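Local atomic coordinates of adhesin LabA (Helicobacter pylori, PDB entry 6GMM), a protein that probably attaches the bacterium to the gastric mucosa by recognising LacdiNAc sugar motifs, acting as a lectin-like adhesin exodomain. Residues A[72-77]-A[140-145]; A[99-104]-A[129-134]; A[249-254]-A[301-306]; A[381-384]-A[390-393]; A[397-402]-A[433-438]. All blocks are in the same frame, centred on the assembly; numbering follows the deposited sequence.

Contact 1 of 5, residues A[72-77]-A[140-145]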
# COMPACT_ATOMS: atom_id res chain seq x y z
N LEU A 72 15.69 -11.24 -1.00
CA LEU A 72 16.98 -10.56 -1.23
C LEU A 72 18.04 -11.30 -0.41
O LEU A 72 19.04 -11.74 -0.97
CB LEU A 72 16.98 -9.05 -0.91
CG LEU A 72 18.28 -8.25 -1.25
CD1 LEU A 72 18.43 -8.05 -2.75
CD2 LEU A 72 18.29 -6.87 -0.58
N TRP A 73 17.75 -11.53 0.89
CA TRP A 73 18.62 -12.23 1.81
C TRP A 73 18.94 -13.61 1.30
O TRP A 73 20.12 -13.95 1.26
CB TRP A 73 17.99 -12.28 3.20
CG TRP A 73 18.80 -13.04 4.22
CD1 TRP A 73 18.43 -14.18 4.87
CD2 TRP A 73 20.13 -12.74 4.67
NE1 TRP A 73 19.42 -14.56 5.75
CE2 TRP A 73 20.47 -13.70 5.64
CE3 TRP A 73 21.03 -11.68 4.41
CZ2 TRP A 73 21.71 -13.69 6.30
CZ3 TRP A 73 22.24 -11.67 5.08
CH2 TRP A 73 22.59 -12.68 5.99
N GLN A 74 17.94 -14.38 0.85
CA GLN A 74 18.20 -15.72 0.31
C GLN A 74 19.06 -15.71 -0.94
O GLN A 74 19.87 -16.60 -1.12
CB GLN A 74 16.91 -16.48 -0.01
CG GLN A 74 16.19 -17.01 1.22
CD GLN A 74 14.75 -17.38 0.94
OE1 GLN A 74 14.20 -17.13 -0.14
NE2 GLN A 74 14.10 -18.02 1.88
N VAL A 75 18.85 -14.76 -1.83
CA VAL A 75 19.58 -14.75 -3.10
C VAL A 75 21.02 -14.20 -2.99
O VAL A 75 21.83 -14.53 -3.86
CB VAL A 75 18.76 -14.07 -4.24
CG1 VAL A 75 19.00 -12.57 -4.29
CG2 VAL A 75 19.06 -14.73 -5.58
N MET A 76 21.37 -13.39 -1.95
CA MET A 76 22.76 -12.92 -1.96
C MET A 76 23.61 -13.18 -0.66
O MET A 76 24.80 -12.87 -0.67
CB MET A 76 22.85 -11.44 -2.38
CG MET A 76 21.88 -10.53 -1.67
SD MET A 76 22.38 -10.26 0.04
CE MET A 76 23.72 -9.02 -0.21
N SER A 77 23.03 -13.76 0.41
CA SER A 77 23.72 -14.04 1.68
C SER A 77 24.96 -14.95 1.48
O SER A 77 26.01 -14.74 2.11
CB SER A 77 22.77 -14.65 2.69
OG SER A 77 22.23 -15.88 2.21
N ILE A 140 11.90 -15.61 11.89
CA ILE A 140 10.53 -15.25 12.29
C ILE A 140 9.62 -15.20 11.07
O ILE A 140 8.50 -15.72 11.12
CB ILE A 140 10.45 -13.96 13.17
CG1 ILE A 140 11.10 -14.23 14.56
CG2 ILE A 140 8.99 -13.54 13.34
CD1 ILE A 140 11.44 -12.96 15.49
N ILE A 141 10.09 -14.56 9.97
CA ILE A 141 9.36 -14.48 8.72
C ILE A 141 9.04 -15.88 8.21
O ILE A 141 7.89 -16.16 7.92
CB ILE A 141 10.10 -13.63 7.65
CG1 ILE A 141 10.20 -12.15 8.12
CG2 ILE A 141 9.37 -13.73 6.29
CD1 ILE A 141 11.06 -11.25 7.29
N GLN A 142 10.06 -16.75 8.13
CA GLN A 142 9.90 -18.12 7.65
C GLN A 142 8.92 -18.92 8.50
O GLN A 142 8.05 -19.57 7.93
CB GLN A 142 11.26 -18.82 7.49
CG GLN A 142 11.95 -18.42 6.19
CD GLN A 142 11.33 -18.99 4.92
OE1 GLN A 142 10.25 -19.61 4.89
NE2 GLN A 142 12.01 -18.81 3.83
N LYS A 143 9.01 -18.83 9.87
CA LYS A 143 8.06 -19.55 10.75
C LYS A 143 6.66 -18.98 10.65
O LYS A 143 5.69 -19.73 10.76
CB LYS A 143 8.53 -19.63 12.22
CG LYS A 143 9.92 -20.27 12.42
CD LYS A 143 9.96 -21.80 12.24
CE LYS A 143 11.35 -22.38 12.38
NZ LYS A 143 12.27 -21.98 11.28
N ALA A 144 6.52 -17.67 10.42
CA ALA A 144 5.19 -17.06 10.31
C ALA A 144 4.44 -17.55 9.08
O ALA A 144 3.20 -17.65 9.12
CB ALA A 144 5.30 -15.57 10.28
N PHE A 145 5.16 -17.82 7.97
CA PHE A 145 4.54 -18.31 6.73
C PHE A 145 4.15 -19.78 6.89
O PHE A 145 3.22 -20.22 6.24
CB PHE A 145 5.51 -18.17 5.55
CG PHE A 145 5.41 -16.88 4.78
CD1 PHE A 145 6.03 -15.72 5.25
CD2 PHE A 145 4.76 -16.82 3.55
CE1 PHE A 145 5.99 -14.54 4.50
CE2 PHE A 145 4.76 -15.65 2.80
CZ PHE A 145 5.34 -14.51 3.30

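Contact 2 of 5, residues A[99-104]-A[129-134]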
# COMPACT_ATOMS: atom_id res chain seq x y z
N HIS A 99 21.63 -22.42 12.16
CA HIS A 99 20.99 -23.48 11.39
C HIS A 99 19.85 -22.90 10.57
O HIS A 99 19.34 -21.81 10.87
CB HIS A 99 20.45 -24.53 12.34
CG HIS A 99 21.53 -25.35 12.94
ND1 HIS A 99 22.20 -24.94 14.07
CD2 HIS A 99 22.09 -26.49 12.48
CE1 HIS A 99 23.13 -25.86 14.29
NE2 HIS A 99 23.11 -26.80 13.35
N ASN A 100 19.39 -23.68 9.56
CA ASN A 100 18.27 -23.37 8.68
C ASN A 100 18.47 -22.07 7.93
O ASN A 100 17.49 -21.49 7.48
CB ASN A 100 16.93 -23.39 9.45
CG ASN A 100 16.79 -24.59 10.34
OD1 ASN A 100 16.89 -25.74 9.89
ND2 ASN A 100 16.57 -24.33 11.62
N THR A 101 19.72 -21.63 7.74
CA THR A 101 19.98 -20.42 6.98
C THR A 101 19.66 -20.62 5.47
O THR A 101 19.45 -21.77 5.04
CB THR A 101 21.43 -19.93 7.21
OG1 THR A 101 22.36 -20.85 6.63
CG2 THR A 101 21.74 -19.65 8.68
N PRO A 102 19.62 -19.53 4.66
CA PRO A 102 19.35 -19.73 3.23
C PRO A 102 20.35 -20.68 2.58
O PRO A 102 21.54 -20.58 2.83
CB PRO A 102 19.51 -18.32 2.63
CG PRO A 102 19.38 -17.38 3.77
CD PRO A 102 19.82 -18.10 4.99
N SER A 103 19.85 -21.61 1.79
CA SER A 103 20.64 -22.56 1.01
C SER A 103 21.79 -21.82 0.27
O SER A 103 21.55 -20.78 -0.39
CB SER A 103 19.75 -23.22 -0.04
OG SER A 103 19.04 -24.33 0.50
N ASN A 104 23.02 -22.33 0.40
CA ASN A 104 24.16 -21.73 -0.29
C ASN A 104 24.31 -22.35 -1.69
O ASN A 104 23.43 -23.12 -2.10
CB ASN A 104 25.45 -21.77 0.56
CG ASN A 104 26.02 -23.14 0.87
OD1 ASN A 104 25.97 -24.07 0.06
ND2 ASN A 104 26.67 -23.26 2.01
N GLU A 129 27.32 -10.55 15.32
CA GLU A 129 26.12 -9.91 15.88
C GLU A 129 25.11 -9.49 14.80
O GLU A 129 23.91 -9.73 14.98
CB GLU A 129 26.44 -8.74 16.86
CG GLU A 129 27.22 -7.54 16.34
CD GLU A 129 27.79 -6.61 17.41
OE1 GLU A 129 27.51 -6.81 18.61
OE2 GLU A 129 28.55 -5.69 17.03
N ASN A 130 25.58 -8.91 13.66
CA ASN A 130 24.68 -8.53 12.55
C ASN A 130 24.15 -9.78 11.83
O ASN A 130 23.07 -9.74 11.31
CB ASN A 130 25.37 -7.61 11.58
CG ASN A 130 25.56 -6.22 12.13
OD1 ASN A 130 24.81 -5.74 12.99
ND2 ASN A 130 26.55 -5.52 11.63
N TYR A 131 24.90 -10.87 11.79
CA TYR A 131 24.37 -12.06 11.15
C TYR A 131 23.23 -12.58 12.03
O TYR A 131 22.14 -12.82 11.50
CB TYR A 131 25.44 -13.14 10.88
CG TYR A 131 24.91 -14.22 9.97
CD1 TYR A 131 24.02 -15.19 10.44
CD2 TYR A 131 25.21 -14.22 8.61
CE1 TYR A 131 23.47 -16.14 9.58
CE2 TYR A 131 24.67 -15.17 7.75
CZ TYR A 131 23.79 -16.12 8.24
OH TYR A 131 23.20 -17.03 7.40
N ALA A 132 23.45 -12.63 13.36
CA ALA A 132 22.46 -13.08 14.33
C ALA A 132 21.17 -12.28 14.21
O ALA A 132 20.08 -12.88 14.20
CB ALA A 132 23.04 -12.99 15.75
N LYS A 133 21.29 -10.93 14.08
CA LYS A 133 20.20 -9.95 13.94
C LYS A 133 19.35 -10.24 12.69
O LYS A 133 18.13 -10.40 12.80
CB LYS A 133 20.80 -8.53 13.84
CG LYS A 133 19.87 -7.42 14.28
CD LYS A 133 20.53 -6.03 14.21
CE LYS A 133 21.22 -5.62 15.49
NZ LYS A 133 22.06 -4.40 15.30
N ILE A 134 20.00 -10.28 11.51
CA ILE A 134 19.36 -10.56 10.22
C ILE A 134 18.74 -11.99 10.28
O ILE A 134 17.58 -12.15 9.93
CB ILE A 134 20.37 -10.44 9.05
CG1 ILE A 134 20.94 -9.01 8.94
CG2 ILE A 134 19.74 -10.94 7.74
CD1 ILE A 134 22.04 -8.79 7.88

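Contact 3 of 5, residues A[249-254]-A[301-306]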
# COMPACT_ATOMS: atom_id res chain seq x y z
N ILE A 249 8.23 -1.91 2.16
CA ILE A 249 7.99 -2.13 3.59
C ILE A 249 7.25 -0.90 4.18
O ILE A 249 6.28 -1.07 4.93
CB ILE A 249 9.36 -2.39 4.28
CG1 ILE A 249 9.90 -3.79 3.93
CG2 ILE A 249 9.30 -2.16 5.81
CD1 ILE A 249 11.47 -4.00 4.16
N LYS A 250 7.74 0.32 3.85
CA LYS A 250 7.20 1.57 4.36
C LYS A 250 5.73 1.74 3.94
O LYS A 250 4.87 1.96 4.80
CB LYS A 250 8.11 2.76 3.98
CG LYS A 250 7.42 4.12 4.01
CD LYS A 250 8.40 5.28 3.83
CE LYS A 250 7.71 6.63 3.84
NZ LYS A 250 8.65 7.75 4.13
N ASN A 251 5.44 1.54 2.65
CA ASN A 251 4.09 1.62 2.10
C ASN A 251 3.15 0.52 2.64
O ASN A 251 2.07 0.85 3.12
CB ASN A 251 4.13 1.64 0.57
CG ASN A 251 4.53 2.99 -0.00
OD1 ASN A 251 3.94 4.02 0.30
ND2 ASN A 251 5.53 3.03 -0.88
N ALA A 252 3.56 -0.75 2.64
CA ALA A 252 2.72 -1.83 3.21
C ALA A 252 2.44 -1.61 4.73
O ALA A 252 1.40 -2.04 5.22
CB ALA A 252 3.39 -3.19 3.01
N ALA A 253 3.39 -0.97 5.47
CA ALA A 253 3.24 -0.69 6.90
C ALA A 253 2.17 0.37 7.09
O ALA A 253 1.35 0.27 8.00
CB ALA A 253 4.55 -0.23 7.52
N ILE A 254 2.12 1.36 6.16
CA ILE A 254 1.09 2.41 6.18
C ILE A 254 -0.29 1.73 5.99
O ILE A 254 -1.20 1.99 6.78
CB ILE A 254 1.38 3.57 5.18
CG1 ILE A 254 2.67 4.34 5.59
CG2 ILE A 254 0.17 4.56 5.12
CD1 ILE A 254 3.12 5.64 4.62
N LEU A 301 -5.64 1.15 -0.52
CA LEU A 301 -5.54 0.96 -1.96
C LEU A 301 -4.37 1.76 -2.58
O LEU A 301 -3.60 1.21 -3.39
CB LEU A 301 -6.88 1.30 -2.63
CG LEU A 301 -8.00 0.29 -2.28
CD1 LEU A 301 -9.33 0.65 -2.95
CD2 LEU A 301 -7.56 -1.16 -2.57
N ASN A 302 -4.18 3.02 -2.12
CA ASN A 302 -3.08 3.88 -2.60
C ASN A 302 -1.78 3.15 -2.32
O ASN A 302 -0.99 2.92 -3.24
CB ASN A 302 -3.10 5.25 -1.87
CG ASN A 302 -1.90 6.15 -2.12
OD1 ASN A 302 -0.85 6.05 -1.47
ND2 ASN A 302 -2.05 7.07 -3.06
N ARG A 303 -1.60 2.72 -1.05
CA ARG A 303 -0.41 2.02 -0.57
C ARG A 303 -0.15 0.69 -1.26
O ARG A 303 0.98 0.46 -1.68
CB ARG A 303 -0.44 1.87 0.96
CG ARG A 303 -0.48 3.23 1.67
CD ARG A 303 0.66 4.14 1.27
NE ARG A 303 0.41 5.51 1.73
CZ ARG A 303 1.31 6.48 1.72
NH1 ARG A 303 1.00 7.69 2.17
NH2 ARG A 303 2.55 6.25 1.29
N ALA A 304 -1.19 -0.18 -1.43
CA ALA A 304 -1.02 -1.48 -2.13
C ALA A 304 -0.51 -1.22 -3.56
O ALA A 304 0.44 -1.85 -4.00
CB ALA A 304 -2.35 -2.23 -2.19
N GLN A 305 -1.09 -0.28 -4.27
CA GLN A 305 -0.61 0.08 -5.61
C GLN A 305 0.85 0.63 -5.56
O GLN A 305 1.65 0.29 -6.43
CB GLN A 305 -1.57 1.11 -6.28
CG GLN A 305 -1.19 1.50 -7.72
CD GLN A 305 -1.03 0.36 -8.71
OE1 GLN A 305 -1.63 -0.71 -8.60
NE2 GLN A 305 -0.26 0.62 -9.76
N ALA A 306 1.20 1.44 -4.52
CA ALA A 306 2.56 2.01 -4.41
C ALA A 306 3.60 0.92 -4.21
O ALA A 306 4.75 1.05 -4.67
CB ALA A 306 2.63 3.02 -3.29

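Contact 4 of 5, residues A[381-384]-A[390-393]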
# COMPACT_ATOMS: atom_id res chain seq x y z
N LEU A 381 -19.80 11.31 -0.14
CA LEU A 381 -21.14 11.34 0.47
C LEU A 381 -20.98 11.51 2.00
O LEU A 381 -21.59 12.39 2.60
CB LEU A 381 -21.89 10.03 0.16
CG LEU A 381 -23.28 9.82 0.84
CD1 LEU A 381 -24.24 10.98 0.53
CD2 LEU A 381 -23.94 8.58 0.30
N ALA A 382 -20.12 10.71 2.60
CA ALA A 382 -19.86 10.75 4.04
C ALA A 382 -19.34 12.13 4.49
O ALA A 382 -19.84 12.66 5.48
CB ALA A 382 -18.90 9.66 4.43
N TYR A 383 -18.42 12.76 3.71
CA TYR A 383 -17.94 14.10 4.04
C TYR A 383 -19.06 15.14 3.94
O TYR A 383 -19.15 16.04 4.79
CB TYR A 383 -16.72 14.50 3.19
CG TYR A 383 -16.21 15.89 3.52
CD1 TYR A 383 -15.36 16.10 4.61
CD2 TYR A 383 -16.61 17.00 2.78
CE1 TYR A 383 -14.89 17.38 4.92
CE2 TYR A 383 -16.14 18.28 3.08
CZ TYR A 383 -15.28 18.47 4.15
OH TYR A 383 -14.82 19.73 4.45
N THR A 384 -19.92 15.01 2.92
CA THR A 384 -21.06 15.92 2.71
C THR A 384 -22.05 15.79 3.87
O THR A 384 -22.39 16.81 4.46
CB THR A 384 -21.67 15.77 1.30
OG1 THR A 384 -20.62 15.85 0.32
CG2 THR A 384 -22.68 16.84 0.97
N SER A 390 -22.78 23.37 6.36
CA SER A 390 -21.71 24.12 5.71
C SER A 390 -21.60 23.85 4.21
O SER A 390 -21.31 24.77 3.44
CB SER A 390 -20.37 23.80 6.37
OG SER A 390 -19.34 24.48 5.68
N GLN A 391 -21.77 22.59 3.81
CA GLN A 391 -21.70 22.16 2.41
C GLN A 391 -22.86 22.71 1.60
O GLN A 391 -22.66 23.16 0.47
CB GLN A 391 -21.62 20.63 2.32
CG GLN A 391 -20.26 20.01 2.67
CD GLN A 391 -19.16 20.50 1.75
OE1 GLN A 391 -18.94 19.96 0.66
NE2 GLN A 391 -18.45 21.56 2.16
N TYR A 392 -24.06 22.76 2.20
CA TYR A 392 -25.26 23.30 1.58
C TYR A 392 -25.16 24.82 1.39
O TYR A 392 -25.50 25.32 0.31
CB TYR A 392 -26.52 22.86 2.35
CG TYR A 392 -27.84 23.31 1.75
CD1 TYR A 392 -28.15 23.07 0.41
CD2 TYR A 392 -28.83 23.88 2.55
CE1 TYR A 392 -29.37 23.48 -0.14
CE2 TYR A 392 -30.04 24.30 2.01
CZ TYR A 392 -30.31 24.09 0.67
OH TYR A 392 -31.53 24.47 0.16
N GLN A 393 -24.61 25.53 2.39
CA GLN A 393 -24.33 26.98 2.34
C GLN A 393 -23.33 27.23 1.20
O GLN A 393 -23.47 28.21 0.48
CB GLN A 393 -23.70 27.44 3.67
CG GLN A 393 -23.49 28.94 3.76
CD GLN A 393 -22.94 29.36 5.09
OE1 GLN A 393 -21.73 29.57 5.25
NE2 GLN A 393 -23.81 29.51 6.08

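Contact 5 of 5, residues A[397-402]-A[433-438]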
# COMPACT_ATOMS: atom_id res chain seq x y z
N GLU A 397 -23.36 29.77 -2.22
CA GLU A 397 -22.24 30.68 -2.47
C GLU A 397 -21.76 30.52 -3.90
O GLU A 397 -21.52 31.51 -4.59
CB GLU A 397 -21.08 30.38 -1.51
CG GLU A 397 -21.32 30.86 -0.09
CD GLU A 397 -20.26 30.49 0.93
OE1 GLU A 397 -19.09 30.25 0.54
OE2 GLU A 397 -20.59 30.48 2.14
N HIS A 398 -21.61 29.24 -4.33
CA HIS A 398 -21.23 28.85 -5.68
C HIS A 398 -22.24 29.37 -6.68
O HIS A 398 -21.82 29.93 -7.68
CB HIS A 398 -21.10 27.33 -5.77
CG HIS A 398 -19.75 26.85 -5.33
ND1 HIS A 398 -19.26 27.11 -4.07
CD2 HIS A 398 -18.83 26.14 -6.02
CE1 HIS A 398 -18.07 26.56 -4.02
NE2 HIS A 398 -17.76 25.97 -5.17
N TYR A 399 -23.57 29.27 -6.37
CA TYR A 399 -24.66 29.80 -7.25
C TYR A 399 -24.48 31.30 -7.48
O TYR A 399 -24.52 31.76 -8.63
CB TYR A 399 -26.06 29.50 -6.66
CG TYR A 399 -27.20 29.99 -7.52
CD1 TYR A 399 -27.70 31.29 -7.38
CD2 TYR A 399 -27.78 29.17 -8.48
CE1 TYR A 399 -28.72 31.76 -8.21
CE2 TYR A 399 -28.83 29.62 -9.29
CZ TYR A 399 -29.28 30.92 -9.15
OH TYR A 399 -30.31 31.37 -9.95
N ASP A 400 -24.32 32.05 -6.38
CA ASP A 400 -24.09 33.49 -6.37
C ASP A 400 -22.78 33.84 -7.13
O ASP A 400 -22.79 34.77 -7.93
CB ASP A 400 -24.03 34.02 -4.92
CG ASP A 400 -25.33 33.97 -4.11
OD1 ASP A 400 -26.44 33.98 -4.74
OD2 ASP A 400 -25.26 34.01 -2.86
N SER A 401 -21.69 33.06 -6.91
CA SER A 401 -20.39 33.24 -7.58
C SER A 401 -20.48 33.12 -9.13
O SER A 401 -19.83 33.89 -9.84
CB SER A 401 -19.36 32.24 -7.05
OG SER A 401 -18.75 32.67 -5.85
N ILE A 402 -21.29 32.14 -9.62
CA ILE A 402 -21.53 31.84 -11.04
C ILE A 402 -22.36 32.97 -11.68
O ILE A 402 -22.00 33.47 -12.76
CB ILE A 402 -22.21 30.44 -11.18
CG1 ILE A 402 -21.21 29.31 -10.91
CG2 ILE A 402 -22.87 30.25 -12.56
CD1 ILE A 402 -21.81 27.97 -10.47
N ASP A 433 -34.10 25.34 -0.77
CA ASP A 433 -33.69 25.73 -2.12
C ASP A 433 -33.13 24.54 -2.88
O ASP A 433 -32.22 23.85 -2.40
CB ASP A 433 -32.73 26.92 -2.11
CG ASP A 433 -33.41 28.23 -1.78
OD1 ASP A 433 -33.59 28.53 -0.58
OD2 ASP A 433 -33.80 28.95 -2.73
N ASN A 434 -33.74 24.28 -4.03
CA ASN A 434 -33.37 23.20 -4.92
C ASN A 434 -32.56 23.81 -6.04
O ASN A 434 -33.05 24.68 -6.76
CB ASN A 434 -34.62 22.49 -5.44
CG ASN A 434 -34.94 21.22 -4.70
OD1 ASN A 434 -34.80 21.11 -3.47
ND2 ASN A 434 -35.40 20.22 -5.44
N TYR A 435 -31.29 23.40 -6.15
CA TYR A 435 -30.40 23.96 -7.15
C TYR A 435 -30.32 23.04 -8.35
O TYR A 435 -30.52 21.83 -8.24
CB TYR A 435 -29.02 24.25 -6.55
CG TYR A 435 -29.03 25.36 -5.53
CD1 TYR A 435 -28.81 26.68 -5.90
CD2 TYR A 435 -29.21 25.08 -4.17
CE1 TYR A 435 -28.79 27.70 -4.96
CE2 TYR A 435 -29.20 26.10 -3.22
CZ TYR A 435 -29.00 27.41 -3.62
OH TYR A 435 -29.01 28.43 -2.69
N TYR A 436 -30.12 23.65 -9.52
CA TYR A 436 -30.09 22.93 -10.78
C TYR A 436 -28.97 23.45 -11.64
O TYR A 436 -28.45 24.54 -11.41
CB TYR A 436 -31.46 23.09 -11.50
CG TYR A 436 -32.64 22.56 -10.70
CD1 TYR A 436 -33.05 21.23 -10.81
CD2 TYR A 436 -33.34 23.39 -9.82
CE1 TYR A 436 -34.11 20.74 -10.05
CE2 TYR A 436 -34.39 22.90 -9.05
CZ TYR A 436 -34.78 21.57 -9.17
OH TYR A 436 -35.82 21.09 -8.42
N ILE A 437 -28.59 22.65 -12.63
CA ILE A 437 -27.56 22.98 -13.60
C ILE A 437 -27.96 22.41 -14.98
O ILE A 437 -28.40 21.26 -15.06
CB ILE A 437 -26.12 22.60 -13.13
CG1 ILE A 437 -25.05 23.08 -14.14
CG2 ILE A 437 -25.94 21.10 -12.76
CD1 ILE A 437 -23.63 23.18 -13.61
N ASP A 438 -27.84 23.24 -16.03
CA ASP A 438 -28.13 22.84 -17.40
C ASP A 438 -26.86 22.23 -17.94
O ASP A 438 -25.86 22.94 -18.13
CB ASP A 438 -28.56 24.05 -18.23
CG ASP A 438 -29.10 23.67 -19.59
OD1 ASP A 438 -28.32 23.15 -20.43
OD2 ASP A 438 -30.29 23.91 -19.83

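Contact 1 of 5, residues A[72-77]-A[140-145]
Gln74 and Gln142 mark the closest approach of the two backbones, yet the CA of Gln74 and the CA of Gln142 stand 11.3 Å apart. Residues 72-76 are helical, part of helix 57-76, and 140-145 closes helix 128-145. At this spacing the main chains do not pack on each other, and the gap is spanned by two glutamine side chains reaching in from opposite directions. Only 58 Å² is buried between the segments, all of it by this pair. Gln74 arrives nearly straight, with CD anti to CA (chi2 163°), whereas Gln142 folds over at the same bond (chi2 -72°). Their amide planes differ by 32°, and NE2 of Gln74 comes to 3.0 Å from NE2 of Gln142. Since both atoms are donors, this is not a hydrogen bond; the two nitrogens are neighbours probably because both turn to one oxygen, the hydroxyl of Tyr138, the bond from Gln142 being weak. Gln74 NE2 alone also meets the carbonyl of Ala349. The oxygens turn to backbone N-H groups: Gln142 OE1 accepts from Ala349 N and Gln74 OE1 from Cys351 N, which agrees with the modelled orientation of both amides and satisfies these buried polar groups. Trp73, set edge-to-face against Tyr138, adds an aromatic flank. In this buried polar arrangement within the SabA-type adhesion domain, side-chain amides from helices 57-76 and 128-145 bind the main chain at Ala349 and at Cys351, which is disulfide-bonded to Cys326.

Contact 2 of 5, residues A[99-104]-A[129-134]
Thr101 meets the outer end of Tyr131 through van der Waals contact. The methyl CG2 of Thr101 lies 3.3 Å from OH of Tyr131, and CB of Thr101 follows at 3.4 Å from the same oxygen. This methyl sits at the ring edge, near its plane, and the two side chains cross at about a right angle. Tyr131 gets there because CG is anti to the backbone N (chi1 -168°), which carries the phenol away from its helix. Pro102 adds a fringe contact, its CD 4.3 Å from the Tyr131 OH.

No hydrogen bond joins the segments: OG1 of Thr101 stays 4.0 Å from OH of Tyr131. A chi1 of 68° turns OG1 to the carbonyl of Thr109, a weak bond, while backbone bonds also tie Thr101 to Thr109. These links cross the neck of the loop between strands 96-98 and 111-113, an antiparallel beta hairpin fastened to the preceding chain by the Cys83-Cys113 disulfide. Segment 129-134, by contrast, belongs to helix 128-145, so the tyrosine bridges hairpin and helix.

Ring contacts come from Phe98 and Trp73, both inclined to Tyr131; Ile111 and Cys113 of the second strand add non-aromatic packing. Pro102 also touches Trp73 and Gln74 of helix 57-76.

Contact 3 of 5, residues A[249-254]-A[301-306]
OD1 of Asn251 takes a hydrogen bond from Arg303 NH2 at 2.8 Å, with an N-H...O angle of 156°. The donor stands almost straight out from the amide carbonyl, and the oxygen lies in the guanidinium plane, at its edge. Arg303 is bent at its second torsion (chi2 -56°), which folds the chain so that its end runs past Asn251 and Ile254. The methyl CD1 of Ile254 covers the centre of one guanidinium face, 3.4 Å above it, and Ile254 CG2 packs 3.5 Å from NE of Arg303. On the opposite face sits OD1 of Asn302, toward the rim. The partners belong to an antiparallel helix pair, 239-264 and 287-311, whose local axes approach to 8.3 Å at 159°; the CA atoms of Asn251 and Arg303 are 5.2 Å apart. The small Ala306 is consistent with this closeness: its CB rests 3.8 Å from ND2 of Asn251. That nitrogen is hydrogen-bonded to Asp310, so both polar atoms of the buried asparagine are used. Glu299, one turn before Arg303, forms a salt bridge with NE and probably helps fix the guanidinium rotation.

Contact 4 of 5, residues A[381-384]-A[390-393]
Gln391 gives up 74 Å² of surface to the contact, more than twice as much as Thr384 or Tyr383, and lies against both. A kink in its chain at chi2 (-61°) brings the amide beside the Tyr383 ring. There CE2 of Tyr383 is the single ring atom doing the touching: it lies 4.0 Å from CD of Gln391 and 4.1 Å from each of Gln391 OE1 and NE2. The ring and amide planes stand 71° apart, but the amide approaches obliquely, so this is simple van der Waals contact. With chi1 at -180°, the ring of Tyr383 is lifted off its helix toward the glutamine.

Thr384 supplies the second, more buried, surface. Its CG2 lies 4.2 Å from CB of Gln391, and its hydroxyl bonds back to the carbonyl of Asn380, leaving the methyl as the part turned to Gln391. No hydrogen bond crosses the segments.

The contact lies at a helix-to-helix corner, where helix 369-386 gives way almost at once to helix 388-408; the segments come within 6.3 Å between the CA atoms of Thr384 and Gln391. Helix 4-28 packs on both segments, with Leu25 against Thr384 and Leu22 against Gln391.

Contact 5 of 5, residues A[397-402]-A[433-438]
Tyr399 and Tyr435 carry the aromatic part of the contact. Their ring centroids are 5.6 Å apart and the planes make 57°, an oblique meeting that is neither a stack nor edge-to-face. CD2 of Tyr399 touches CD1 of Tyr435 at 3.7 Å. A chi1 of -179° sends the Tyr399 ring out from its helix to this meeting.

The aliphatic share comes from the base of Tyr399: its CB lies 3.7 Å from CE1 of Tyr435. Together the two residues bury most of the 106 Å² involved, although their CA atoms are 8.2 Å apart, so side chains rather than backbones make this junction.

The polar bonds of segment 433-438 lie within it or lead out of it, and no hydrogen bond crosses the contact. Asn434 ND2 donates to Tyr436 OH at 3.1 Å and 166°, with the oxygen in the amide plane, and Lys422 makes a cation-pi contact with that same tyrosine ring. Asp438, at the N-cap position, caps the helix that follows through OD1 and the backbone N of Ile441.

Strand 433-437 pairs antiparallel with 419-423 as a two-stranded hairpin. One side of it packs on helix 388-408, where Leu395 also meets Tyr435, while Tyr19 of helix 4-28 touches both Tyr399 and Tyr435.

Contacts 1 and 2 form one neighbourhood, their centres 9 Å apart: both use helix 128-145, and contact 2 falls within the span of chain bracketed by contact 1. Contacts 3, 4 and 5 then follow in series along the chain. Contacts 4 and 5 form another neighbourhood, centres 15 Å apart on helix 388-408, joined by a probable hydrogen bond from Tyr392 OH to Asp433 O. Contact 3, about 2 Å from the centre of the chain, lies on the helix pair between them, its centre 21 Å from that of contact 1 and 29 Å from that of contact 4. Contacts 1 and 5 are 60 Å apart between centres, consistent with an elongated, largely helical adhesin.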